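Local coordinates for protein glucanase (Clostridium thermocellum, PDB 5GXX) that probably hydrolyses internal beta-1,4 bonds of cellulose, as a family 9 endoglucanase of the cellulosome, at residues H87-L92 with I157-D162; S107-I112 with R134-G139; K120-A125 with H362-H367; L477-S482 with D536-C541. The protein carries 1 engineered substitution. All blocks are in the same frame, centred on the assembly; numbering follows the deposited sequence.

Interaction 1. Residues H87-L92 with I157-D162; sequences HLERNL and IVLKND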
# COMPACT_ATOMS: atom_id res chain seq x y z
N HIS A 87 -49.08 4.29 -18.83
CA HIS A 87 -47.71 3.94 -18.44
C HIS A 87 -46.77 3.84 -19.64
O HIS A 87 -45.65 4.38 -19.61
CB HIS A 87 -47.63 2.63 -17.65
CG HIS A 87 -48.25 2.72 -16.29
ND1 HIS A 87 -47.81 3.60 -15.33
CD2 HIS A 87 -49.29 2.05 -15.75
CE1 HIS A 87 -48.56 3.47 -14.25
NE2 HIS A 87 -49.45 2.53 -14.47
N LEU A 88 -47.21 3.12 -20.67
CA LEU A 88 -46.41 2.96 -21.87
C LEU A 88 -46.17 4.29 -22.59
O LEU A 88 -45.05 4.58 -23.01
CB LEU A 88 -47.05 1.91 -22.79
CG LEU A 88 -46.29 1.59 -24.08
CD1 LEU A 88 -44.81 1.30 -23.84
CD2 LEU A 88 -46.95 0.42 -24.82
N GLU A 89 -47.22 5.11 -22.69
CA GLU A 89 -47.10 6.40 -23.36
C GLU A 89 -46.07 7.35 -22.73
O GLU A 89 -45.21 7.88 -23.43
CB GLU A 89 -48.46 7.10 -23.44
CG GLU A 89 -49.31 6.54 -24.57
CD GLU A 89 -50.73 7.04 -24.56
OE1 GLU A 89 -51.11 7.75 -23.61
OE2 GLU A 89 -51.46 6.70 -25.51
N ARG A 90 -46.16 7.55 -21.43
CA ARG A 90 -45.24 8.48 -20.77
C ARG A 90 -43.82 7.93 -20.66
O ARG A 90 -42.85 8.68 -20.72
CB ARG A 90 -45.77 8.96 -19.41
CG ARG A 90 -45.89 7.91 -18.31
CD ARG A 90 -46.73 8.49 -17.18
NE ARG A 90 -46.77 7.60 -16.02
CZ ARG A 90 -47.43 7.82 -14.89
NH1 ARG A 90 -48.18 8.91 -14.75
NH2 ARG A 90 -47.34 6.93 -13.90
N ASN A 91 -43.68 6.61 -20.56
CA ASN A 91 -42.34 6.04 -20.65
C ASN A 91 -41.71 6.27 -22.02
O ASN A 91 -40.52 6.59 -22.10
CB ASN A 91 -42.35 4.55 -20.27
CG ASN A 91 -42.15 4.37 -18.79
OD1 ASN A 91 -41.05 4.55 -18.28
ND2 ASN A 91 -43.23 4.08 -18.07
N LEU A 92 -42.50 6.13 -23.07
CA LEU A 92 -42.01 6.44 -24.41
C LEU A 92 -41.62 7.92 -24.49
O LEU A 92 -40.54 8.23 -25.00
CB LEU A 92 -43.05 6.06 -25.47
CG LEU A 92 -42.74 6.53 -26.89
CD1 LEU A 92 -41.39 6.02 -27.40
CD2 LEU A 92 -43.86 6.11 -27.82
N ILE A 157 -46.94 10.06 -34.13
CA ILE A 157 -48.28 9.52 -34.39
C ILE A 157 -48.97 9.12 -33.09
O ILE A 157 -50.06 9.58 -32.76
CB ILE A 157 -48.24 8.26 -35.29
CG1 ILE A 157 -47.49 8.56 -36.59
CG2 ILE A 157 -49.64 7.67 -35.53
CD1 ILE A 157 -47.27 7.34 -37.48
N VAL A 158 -48.32 8.23 -32.34
CA VAL A 158 -49.00 7.62 -31.22
C VAL A 158 -49.19 8.57 -30.04
O VAL A 158 -50.09 8.35 -29.21
CB VAL A 158 -48.36 6.26 -30.82
CG1 VAL A 158 -48.22 5.38 -32.04
CG2 VAL A 158 -47.00 6.42 -30.14
N LEU A 159 -48.35 9.60 -29.96
CA LEU A 159 -48.45 10.62 -28.92
C LEU A 159 -48.94 11.98 -29.45
O LEU A 159 -48.94 12.97 -28.71
CB LEU A 159 -47.11 10.79 -28.18
CG LEU A 159 -46.51 9.53 -27.54
CD1 LEU A 159 -45.17 9.82 -26.88
CD2 LEU A 159 -47.49 8.95 -26.52
N LYS A 160 -49.38 12.00 -30.71
CA LYS A 160 -50.05 13.16 -31.30
C LYS A 160 -49.24 14.42 -31.01
O LYS A 160 -49.73 15.41 -30.45
CB LYS A 160 -51.48 13.28 -30.76
CG LYS A 160 -52.40 12.14 -31.13
CD LYS A 160 -53.84 12.50 -30.78
CE LYS A 160 -54.81 11.37 -31.07
NZ LYS A 160 -54.72 10.90 -32.48
N ASN A 161 -47.97 14.36 -31.39
CA ASN A 161 -47.03 15.38 -30.98
C ASN A 161 -46.31 16.01 -32.17
O ASN A 161 -45.49 15.38 -32.81
CB ASN A 161 -46.03 14.74 -30.01
CG ASN A 161 -45.15 15.76 -29.31
OD1 ASN A 161 -44.38 16.47 -29.95
ND2 ASN A 161 -45.25 15.80 -27.99
N ASP A 162 -46.60 17.28 -32.45
CA ASP A 162 -46.01 17.90 -33.64
C ASP A 162 -44.51 18.19 -33.52
O ASP A 162 -43.82 18.26 -34.54
CB ASP A 162 -46.79 19.15 -34.06
CG ASP A 162 -48.09 18.80 -34.77
OD1 ASP A 162 -48.14 17.79 -35.51
OD2 ASP A 162 -49.08 19.53 -34.58
O HOH W 1 -50.76 6.05 -27.94
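E89 and L159 run alongside each other head to tail, and their overlap is aliphatic: the L159 methyl CD2 rests 3.6 Å from E89 CG and nearly as near to E89 CB. In E89, CG stands anti to the carbonyl carbon (chi1 -79°) and the chain runs on extended, which lays its methylenes along the leucine while the carboxylate passes beyond it. The other L159 methyl, CD1, turns to L92, whose CD2 lies 4.0 Å from it. That same L92 CD2 also meets V158 CG2 at 3.9 Å, where the two side chains lie nearly perpendicular. A single leucine methyl is therefore shared by two consecutive residues of 157-162, and L159 is divided between E89 and L92, one helical turn apart.

On the polar side, a water bridges the two segments. Water 1 donates to E89 OE2, 2.6 Å away, and to V158 O, 2.7 Å away; the direct separation of E89 OE2 from V158 O is 4.3 Å. E89 OE2 also forms a salt bridge with R85, one turn earlier, which should favour its charged form. L92 also packs on A65 of helix 58-75.

K160, with positive phi, is the C-prime residue of a Schellman motif: K160 N bonds to I157 O at 3.2 Å, and N161 N to the carbonyl of the residue before I157. The contact thus sets the side of helix 85-101 against the closing turn of helix 142-158, a packing of helices in the (alpha/alpha)6 barrel, the fold of family 9 catalytic domains.

Interaction 2. Residues S107-I112 with R134-G139; sequences SVVYQI and RPYFVG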
# COMPACT_ATOMS: atom_id res chain seq x y z
N SER A 107 -25.79 18.00 -36.74
CA SER A 107 -25.27 16.84 -36.01
C SER A 107 -26.14 16.61 -34.78
O SER A 107 -27.01 17.41 -34.47
CB SER A 107 -23.81 17.06 -35.60
OG SER A 107 -23.66 18.28 -34.90
N VAL A 108 -25.92 15.49 -34.09
CA VAL A 108 -26.62 15.21 -32.84
C VAL A 108 -25.61 14.70 -31.83
O VAL A 108 -24.56 14.19 -32.23
CB VAL A 108 -27.76 14.14 -33.03
CG1 VAL A 108 -28.82 14.65 -34.01
CG2 VAL A 108 -27.21 12.77 -33.46
N VAL A 109 -25.91 14.86 -30.54
CA VAL A 109 -25.24 14.09 -29.49
C VAL A 109 -25.77 12.67 -29.66
O VAL A 109 -26.99 12.47 -29.61
CB VAL A 109 -25.61 14.59 -28.08
CG1 VAL A 109 -25.06 13.64 -27.02
CG2 VAL A 109 -25.07 16.00 -27.84
N TYR A 110 -24.87 11.71 -29.87
CA TYR A 110 -25.29 10.32 -30.10
C TYR A 110 -24.86 9.32 -29.04
O TYR A 110 -25.19 8.14 -29.13
CB TYR A 110 -24.86 9.85 -31.50
CG TYR A 110 -23.39 9.54 -31.69
CD1 TYR A 110 -22.48 10.53 -32.07
CD2 TYR A 110 -22.90 8.23 -31.54
CE1 TYR A 110 -21.13 10.23 -32.27
CE2 TYR A 110 -21.56 7.93 -31.73
CZ TYR A 110 -20.68 8.93 -32.11
OH TYR A 110 -19.34 8.63 -32.29
N GLN A 111 -24.11 9.79 -28.04
CA GLN A 111 -23.71 8.93 -26.94
C GLN A 111 -23.36 9.76 -25.71
O GLN A 111 -22.77 10.84 -25.83
CB GLN A 111 -22.52 8.07 -27.36
CG GLN A 111 -22.11 7.02 -26.34
CD GLN A 111 -21.17 5.98 -26.91
OE1 GLN A 111 -21.38 5.47 -28.01
NE2 GLN A 111 -20.15 5.64 -26.14
N ILE A 112 -23.71 9.27 -24.53
CA ILE A 112 -23.24 9.85 -23.28
C ILE A 112 -22.55 8.75 -22.49
O ILE A 112 -23.14 7.71 -22.23
CB ILE A 112 -24.35 10.44 -22.38
CG1 ILE A 112 -25.22 11.49 -23.09
CG2 ILE A 112 -23.77 11.01 -21.07
CD1 ILE A 112 -24.52 12.76 -23.54
N ARG A 134 -18.04 11.85 -17.22
CA ARG A 134 -18.59 11.21 -18.39
C ARG A 134 -18.52 12.09 -19.64
O ARG A 134 -19.07 13.20 -19.65
CB ARG A 134 -20.05 10.83 -18.12
CG ARG A 134 -20.18 9.74 -17.10
CD ARG A 134 -21.50 9.79 -16.34
NE ARG A 134 -22.73 9.72 -17.13
CZ ARG A 134 -23.22 8.60 -17.66
NH1 ARG A 134 -22.57 7.45 -17.53
NH2 ARG A 134 -24.37 8.64 -18.33
N PRO A 135 -17.89 11.58 -20.70
CA PRO A 135 -17.85 12.35 -21.94
C PRO A 135 -19.16 12.30 -22.73
O PRO A 135 -20.06 11.53 -22.40
CB PRO A 135 -16.75 11.64 -22.74
CG PRO A 135 -16.86 10.23 -22.30
CD PRO A 135 -17.13 10.32 -20.82
N TYR A 136 -19.25 13.12 -23.76
CA TYR A 136 -20.31 12.97 -24.75
C TYR A 136 -19.70 12.92 -26.14
O TYR A 136 -18.50 13.22 -26.33
CB TYR A 136 -21.35 14.07 -24.62
CG TYR A 136 -20.86 15.46 -24.96
CD1 TYR A 136 -20.97 15.95 -26.26
CD2 TYR A 136 -20.32 16.30 -23.98
CE1 TYR A 136 -20.54 17.22 -26.59
CE2 TYR A 136 -19.89 17.58 -24.30
CZ TYR A 136 -20.00 18.03 -25.61
OH TYR A 136 -19.59 19.30 -25.96
N PHE A 137 -20.52 12.51 -27.11
CA PHE A 137 -20.07 12.29 -28.47
C PHE A 137 -21.07 12.88 -29.45
O PHE A 137 -22.28 12.72 -29.28
CB PHE A 137 -19.87 10.78 -28.70
CG PHE A 137 -18.91 10.17 -27.72
CD1 PHE A 137 -19.34 9.73 -26.48
CD2 PHE A 137 -17.56 10.08 -28.03
CE1 PHE A 137 -18.46 9.19 -25.55
CE2 PHE A 137 -16.66 9.55 -27.12
CZ PHE A 137 -17.10 9.10 -25.87
N VAL A 138 -20.57 13.60 -30.45
CA VAL A 138 -21.41 14.25 -31.44
C VAL A 138 -21.02 13.74 -32.83
O VAL A 138 -19.85 13.39 -33.06
CB VAL A 138 -21.28 15.78 -31.36
CG1 VAL A 138 -21.95 16.27 -30.07
CG2 VAL A 138 -19.80 16.20 -31.39
N GLY A 139 -22.00 13.64 -33.71
CA GLY A 139 -21.79 13.15 -35.07
C GLY A 139 -23.07 13.17 -35.88
O GLY A 139 -24.09 13.69 -35.43
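F137 CB sits over one face of the Y110 ring, a CH-pi contact with CB 4.2 Å from the centroid and 25° off the ring normal, displaced toward the rim. Y110 holds its CG between the backbone N and the carbonyl carbon (chi1 74°), which brings the ring back across the neighbouring strand, so that its edge also runs close to V138 O and G139 N. The F137 ring lies alongside the Q111 chain, both pointing the same way, with Q111 CB 3.7 Å from F137 CD1. On the other face of the sheet, V109 CG2 meets V138 CG1 at 3.8 Å and I112 CD1 packs on Y136 CB at 3.6 Å.

Strands 108-112 and 136-139 are antiparallel, forming one side of a three-stranded sheet of the family 9 catalytic domain in which 108-112 is the middle strand and 56-57 the other neighbour; V108 packs on helix 142-158. V108 and G139 make a hydrogen-bonded pair, with V108 N to G139 O at 2.9 Å and G139 N returning to V108 O. The register then passes from the non-hydrogen-bonded pair V109-V138 to Q111-F137, so Y110 is the extra residue of a beta bulge. F137 O accepts from Y110 N at 2.8 Å, whereas F137 N donates to Q111 O at 3.1 Å with a less straight N-H...O angle of 139°. Q111 N is left buried without a partner in the model.

At the polar edge, Y110 OH is bonded by the backbone of T185 and A186, and Q111 NE2 by G113 O and A186 O. The R134 guanidinium reaches I112 CG2 through NH2, while its NE forms a salt bridge with D42.

Interaction 3. Residues K120-A125 with H362-H367; sequences KWWGSA and HHRTAH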
# COMPACT_ATOMS: atom_id res chain seq x y z
N LYS A 120 -16.08 -0.80 -16.69
CA LYS A 120 -15.04 -1.24 -15.77
C LYS A 120 -15.45 -1.12 -14.30
O LYS A 120 -14.89 -1.78 -13.43
CB LYS A 120 -13.77 -0.44 -16.06
CG LYS A 120 -12.50 -1.07 -15.56
CD LYS A 120 -11.32 -0.20 -16.00
CE LYS A 120 -10.12 -0.35 -15.07
NZ LYS A 120 -9.84 -1.78 -14.73
N TRP A 121 -16.46 -0.29 -14.04
CA TRP A 121 -16.88 0.02 -12.67
C TRP A 121 -18.26 -0.57 -12.42
O TRP A 121 -19.13 -0.52 -13.29
CB TRP A 121 -16.91 1.54 -12.47
CG TRP A 121 -17.39 2.00 -11.12
CD1 TRP A 121 -16.69 2.00 -9.95
CD2 TRP A 121 -18.69 2.52 -10.82
NE1 TRP A 121 -17.47 2.51 -8.93
CE2 TRP A 121 -18.70 2.83 -9.44
CE3 TRP A 121 -19.84 2.75 -11.58
CZ2 TRP A 121 -19.82 3.37 -8.80
CZ3 TRP A 121 -20.95 3.29 -10.94
CH2 TRP A 121 -20.93 3.60 -9.57
N TRP A 122 -18.44 -1.10 -11.21
CA TRP A 122 -19.68 -1.77 -10.79
C TRP A 122 -20.23 -0.99 -9.59
O TRP A 122 -19.64 -0.98 -8.52
CB TRP A 122 -19.42 -3.25 -10.42
CG TRP A 122 -20.71 -4.04 -10.37
CD1 TRP A 122 -21.49 -4.26 -9.28
CD2 TRP A 122 -21.38 -4.66 -11.48
NE1 TRP A 122 -22.60 -5.01 -9.62
CE2 TRP A 122 -22.55 -5.26 -10.97
CE3 TRP A 122 -21.10 -4.78 -12.84
CZ2 TRP A 122 -23.44 -5.98 -11.79
CZ3 TRP A 122 -21.98 -5.48 -13.65
CH2 TRP A 122 -23.15 -6.04 -13.13
N GLY A 123 -21.35 -0.30 -9.79
CA GLY A 123 -21.97 0.46 -8.70
C GLY A 123 -23.19 1.18 -9.22
O GLY A 123 -23.52 1.08 -10.41
N SER A 124 -23.86 1.91 -8.34
CA SER A 124 -25.18 2.47 -8.60
C SER A 124 -25.12 3.79 -9.36
O SER A 124 -24.22 4.61 -9.15
CB SER A 124 -25.94 2.64 -7.28
OG SER A 124 -26.16 1.37 -6.68
N ALA A 125 -26.10 3.98 -10.24
CA ALA A 125 -26.22 5.16 -11.08
C ALA A 125 -25.99 6.47 -10.33
O ALA A 125 -25.27 7.35 -10.80
CB ALA A 125 -27.60 5.19 -11.76
N HIS A 362 -27.67 -9.09 -14.60
CA HIS A 362 -26.39 -8.36 -14.71
C HIS A 362 -26.69 -6.87 -14.75
O HIS A 362 -26.64 -6.23 -15.80
CB HIS A 362 -25.63 -8.85 -15.95
CG HIS A 362 -24.19 -8.44 -16.00
ND1 HIS A 362 -23.20 -9.11 -15.31
CD2 HIS A 362 -23.58 -7.44 -16.67
CE1 HIS A 362 -22.03 -8.53 -15.57
NE2 HIS A 362 -22.24 -7.51 -16.38
N HIS A 363 -27.05 -6.31 -13.60
CA HIS A 363 -27.57 -4.94 -13.56
C HIS A 363 -27.05 -4.28 -12.28
O HIS A 363 -27.35 -4.71 -11.16
CB HIS A 363 -29.11 -4.95 -13.59
CG HIS A 363 -29.72 -3.60 -13.81
ND1 HIS A 363 -29.79 -2.65 -12.81
CD2 HIS A 363 -30.30 -3.05 -14.90
CE1 HIS A 363 -30.37 -1.56 -13.28
NE2 HIS A 363 -30.70 -1.78 -14.54
N ARG A 364 -26.23 -3.25 -12.47
CA ARG A 364 -25.49 -2.63 -11.37
C ARG A 364 -26.38 -1.99 -10.31
O ARG A 364 -26.21 -2.22 -9.11
CB ARG A 364 -24.56 -1.56 -11.95
CG ARG A 364 -23.30 -2.16 -12.55
CD ARG A 364 -22.67 -1.18 -13.52
NE ARG A 364 -21.48 -1.67 -14.22
CZ ARG A 364 -21.52 -2.40 -15.33
NH1 ARG A 364 -22.68 -2.76 -15.87
NH2 ARG A 364 -20.38 -2.82 -15.90
N THR A 365 -27.33 -1.19 -10.76
CA THR A 365 -28.11 -0.41 -9.82
C THR A 365 -29.15 -1.27 -9.13
O THR A 365 -29.43 -1.05 -7.94
CB THR A 365 -28.69 0.85 -10.48
OG1 THR A 365 -27.60 1.65 -10.96
CG2 THR A 365 -29.46 1.71 -9.47
N ALA A 366 -29.65 -2.31 -9.81
CA ALA A 366 -30.58 -3.22 -9.12
C ALA A 366 -29.86 -4.06 -8.07
O ALA A 366 -30.45 -4.47 -7.07
CB ALA A 366 -31.29 -4.12 -10.12
N HIS A 367 -28.58 -4.34 -8.30
CA HIS A 367 -27.75 -5.11 -7.39
C HIS A 367 -27.53 -4.36 -6.07
O HIS A 367 -27.80 -4.91 -5.00
CB HIS A 367 -26.43 -5.44 -8.08
CG HIS A 367 -25.46 -6.19 -7.22
ND1 HIS A 367 -24.09 -6.04 -7.35
CD2 HIS A 367 -25.65 -7.09 -6.23
CE1 HIS A 367 -23.48 -6.82 -6.47
NE2 HIS A 367 -24.41 -7.47 -5.78
O HOH W 2 -24.61 -1.07 -7.25
O HOH W 3 -28.66 0.80 -6.10
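The W122 indole carries R364 on one face and a histidine at each of two edges. W122, H362 and H367 form an aromatic cluster, extended by a cation-pi contact from R374; buried, it joins two loop regions of the family 9 catalytic domain, one of them leading into the short helix 364-367. R364 CG stands over the centre of the six-membered ring, 3.4 Å from its centroid, a close CH-pi contact. The guanidinium continues over the CE3-CZ3 side of that ring, its own face over W122 CE3, the two planes 38° apart. Along the outer edge, W122 CZ3 and CH2 point into the face of H362, an edge-to-face pair with planes at 64°. At the pyrrole edge, W122 NE1 donates to H367 ND1 at 2.9 Å, the acceptor close to the indole plane.

An extended chain from CG to NE carries R364 along the indole, and NE then donates to W121 O at 2.8 Å, in the carbonyl plane and on a lone pair. With NH1 bonded to G52 O and NH2 to H119 O, three backbone carbonyls fix the guanidinium's rotation. H367 NE2 is hydrogen-bonded to P377 O, consistent with a proton on NE2 and leaving ND1 to accept from the indole.

Beyond the rings, waters 2 and 3 link S124 OG to R364 O and T365 O respectively. H363 is the N-cap: its ND1 accepts from A366 N at 3.0 Å, while NE2 is bonded to Q21 OE1. T365 OG1, also bonded to H54 NE2, accepts from A125 N at 2.9 Å with an N-H...O angle of 157°.

Interaction 4. Residues L477-S482 with D536-C541; sequences LIKDLS and DGTNIC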
# COMPACT_ATOMS: atom_id res chain seq x y z
N LEU A 477 -25.74 10.55 -1.60
CA LEU A 477 -24.62 11.23 -0.97
C LEU A 477 -25.17 12.17 0.09
O LEU A 477 -26.12 12.92 -0.16
CB LEU A 477 -23.87 12.04 -2.03
CG LEU A 477 -23.38 11.18 -3.21
CD1 LEU A 477 -22.90 12.06 -4.34
CD2 LEU A 477 -22.32 10.15 -2.83
N ILE A 478 -24.59 12.09 1.29
CA ILE A 478 -24.89 13.02 2.37
C ILE A 478 -23.63 13.80 2.74
O ILE A 478 -22.61 13.21 3.12
CB ILE A 478 -25.47 12.32 3.63
CG1 ILE A 478 -26.80 11.62 3.32
CG2 ILE A 478 -25.66 13.34 4.75
CD1 ILE A 478 -27.35 10.71 4.42
N LYS A 479 -23.71 15.12 2.67
CA LYS A 479 -22.53 15.93 2.98
C LYS A 479 -22.29 16.12 4.48
O LYS A 479 -21.15 15.97 4.94
CB LYS A 479 -22.60 17.28 2.25
CG LYS A 479 -21.35 18.16 2.38
CD LYS A 479 -21.61 19.57 1.86
CE LYS A 479 -20.36 20.44 1.86
NZ LYS A 479 -19.54 20.45 3.11
N ASP A 480 -23.34 16.40 5.23
CA ASP A 480 -23.16 16.80 6.63
C ASP A 480 -23.24 15.59 7.55
O ASP A 480 -24.13 15.50 8.39
CB ASP A 480 -24.20 17.87 6.99
CG ASP A 480 -23.99 19.17 6.22
OD1 ASP A 480 -22.86 19.42 5.74
OD2 ASP A 480 -24.97 19.95 6.11
N LEU A 481 -22.32 14.64 7.37
CA LEU A 481 -22.35 13.40 8.15
C LEU A 481 -21.59 13.58 9.45
O LEU A 481 -20.51 14.18 9.46
CB LEU A 481 -21.72 12.24 7.38
CG LEU A 481 -22.62 11.56 6.34
CD1 LEU A 481 -21.77 10.50 5.66
CD2 LEU A 481 -23.88 10.97 6.96
N SER A 482 -22.12 13.02 10.53
CA SER A 482 -21.40 12.96 11.81
C SER A 482 -21.87 11.75 12.61
O SER A 482 -22.92 11.15 12.34
CB SER A 482 -21.54 14.24 12.65
OG SER A 482 -22.87 14.42 13.10
N ASP A 536 -16.86 17.11 4.27
CA ASP A 536 -17.48 16.72 3.01
C ASP A 536 -17.81 15.24 3.01
O ASP A 536 -17.11 14.42 2.40
CB ASP A 536 -16.62 17.10 1.81
CG ASP A 536 -17.31 16.83 0.48
OD1 ASP A 536 -18.50 16.41 0.47
OD2 ASP A 536 -16.64 16.97 -0.56
N GLY A 537 -18.90 14.91 3.69
CA GLY A 537 -19.29 13.52 3.78
C GLY A 537 -19.64 12.88 2.44
O GLY A 537 -19.79 11.66 2.42
N THR A 538 -19.78 13.63 1.35
CA THR A 538 -20.10 12.98 0.08
C THR A 538 -18.95 12.09 -0.40
O THR A 538 -19.13 11.23 -1.26
CB THR A 538 -20.46 13.96 -1.05
OG1 THR A 538 -19.30 14.71 -1.42
CG2 THR A 538 -21.60 14.90 -0.64
N ASN A 539 -17.77 12.31 0.18
CA ASN A 539 -16.62 11.47 -0.14
C ASN A 539 -16.70 10.09 0.47
O ASN A 539 -15.89 9.23 0.16
CB ASN A 539 -15.33 12.15 0.34
CG ASN A 539 -14.95 13.32 -0.52
OD1 ASN A 539 -14.41 14.32 -0.04
ND2 ASN A 539 -15.25 13.23 -1.81
N ILE A 540 -17.66 9.91 1.37
CA ILE A 540 -18.00 8.58 1.86
C ILE A 540 -19.14 8.15 0.96
O ILE A 540 -20.25 8.66 1.07
CB ILE A 540 -18.42 8.58 3.36
CG1 ILE A 540 -17.37 9.30 4.22
CG2 ILE A 540 -18.63 7.14 3.84
CD1 ILE A 540 -17.83 9.48 5.66
N CYS A 541 -18.86 7.22 0.05
CA CYS A 541 -19.85 6.84 -0.96
C CYS A 541 -19.61 5.42 -1.45
O CYS A 541 -18.48 4.92 -1.42
CB CYS A 541 -19.80 7.81 -2.14
SG CYS A 541 -18.17 8.10 -2.83
O HOH W 4 -22.29 10.49 1.89
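D536 OD1 lies 3.9 Å from K479 CG, the two side chains nearly perpendicular, and it turns back onto its own segment to form an Asx turn. The setting is a beta-sandwich-like module, part of whose sequence matches a cellulose-binding domain and which may therefore bind polysaccharide. D536 OD1 accepts from T538 OG1 at 2.7 Å and T538 N at 3.2 Å, both from the same face of the carboxylate, so two bonds grip one oxygen and hold the start of the 3-10 segment 537-539. K479 NZ is not in contact with D536 OD1 and bonds to I535 O instead.

G537 follows at the closest backbone approach: its N donates to K479 O at 2.8 Å, in the carbonyl plane and on a lone pair, and I478 O lies 3.1 Å from G537 C. G537 O is linked through water 4 to I478 N.

T538 places CG2 anti to the carbonyl carbon, directing that methyl to L477 CB and to K479 CB, 3.9 Å from the latter. Its OG1 is also bonded by K130 NZ of helix 128-131 in the catalytic region, where L477 packs as well; the loop after strand 527-534 and the entry to strand 481-488 thus face that domain.

I540 brings CD1 against L481 CD1 obliquely. At the far end, C541 CB sits 3.5 Å from L477 CD2, a methyl that also lies 3.7 Å from T538 O.

Interactions 1, 2 and 3 all lie within the family 9 range, whereas interaction 4 lies in the strand-rich part of the chain. Interaction 2 falls wholly between the two segments of interaction 1: helix 85-101 leads to strand 108-112, and strand 136-139 to helix 142-158, with centres 25 Å apart. Interaction 3 crosses both along the chain, tying the early loop 120-125 to residues 362-367; its centre is 22 Å from that of interaction 2 and 29 Å from that of interaction 1. Interaction 4 comes last in sequence, its centre 21 Å from that of interaction 3. Helix 128-131, just beyond 120-125, touches both W121 and L477, which places interactions 3 and 4 beside the junction of the two parts.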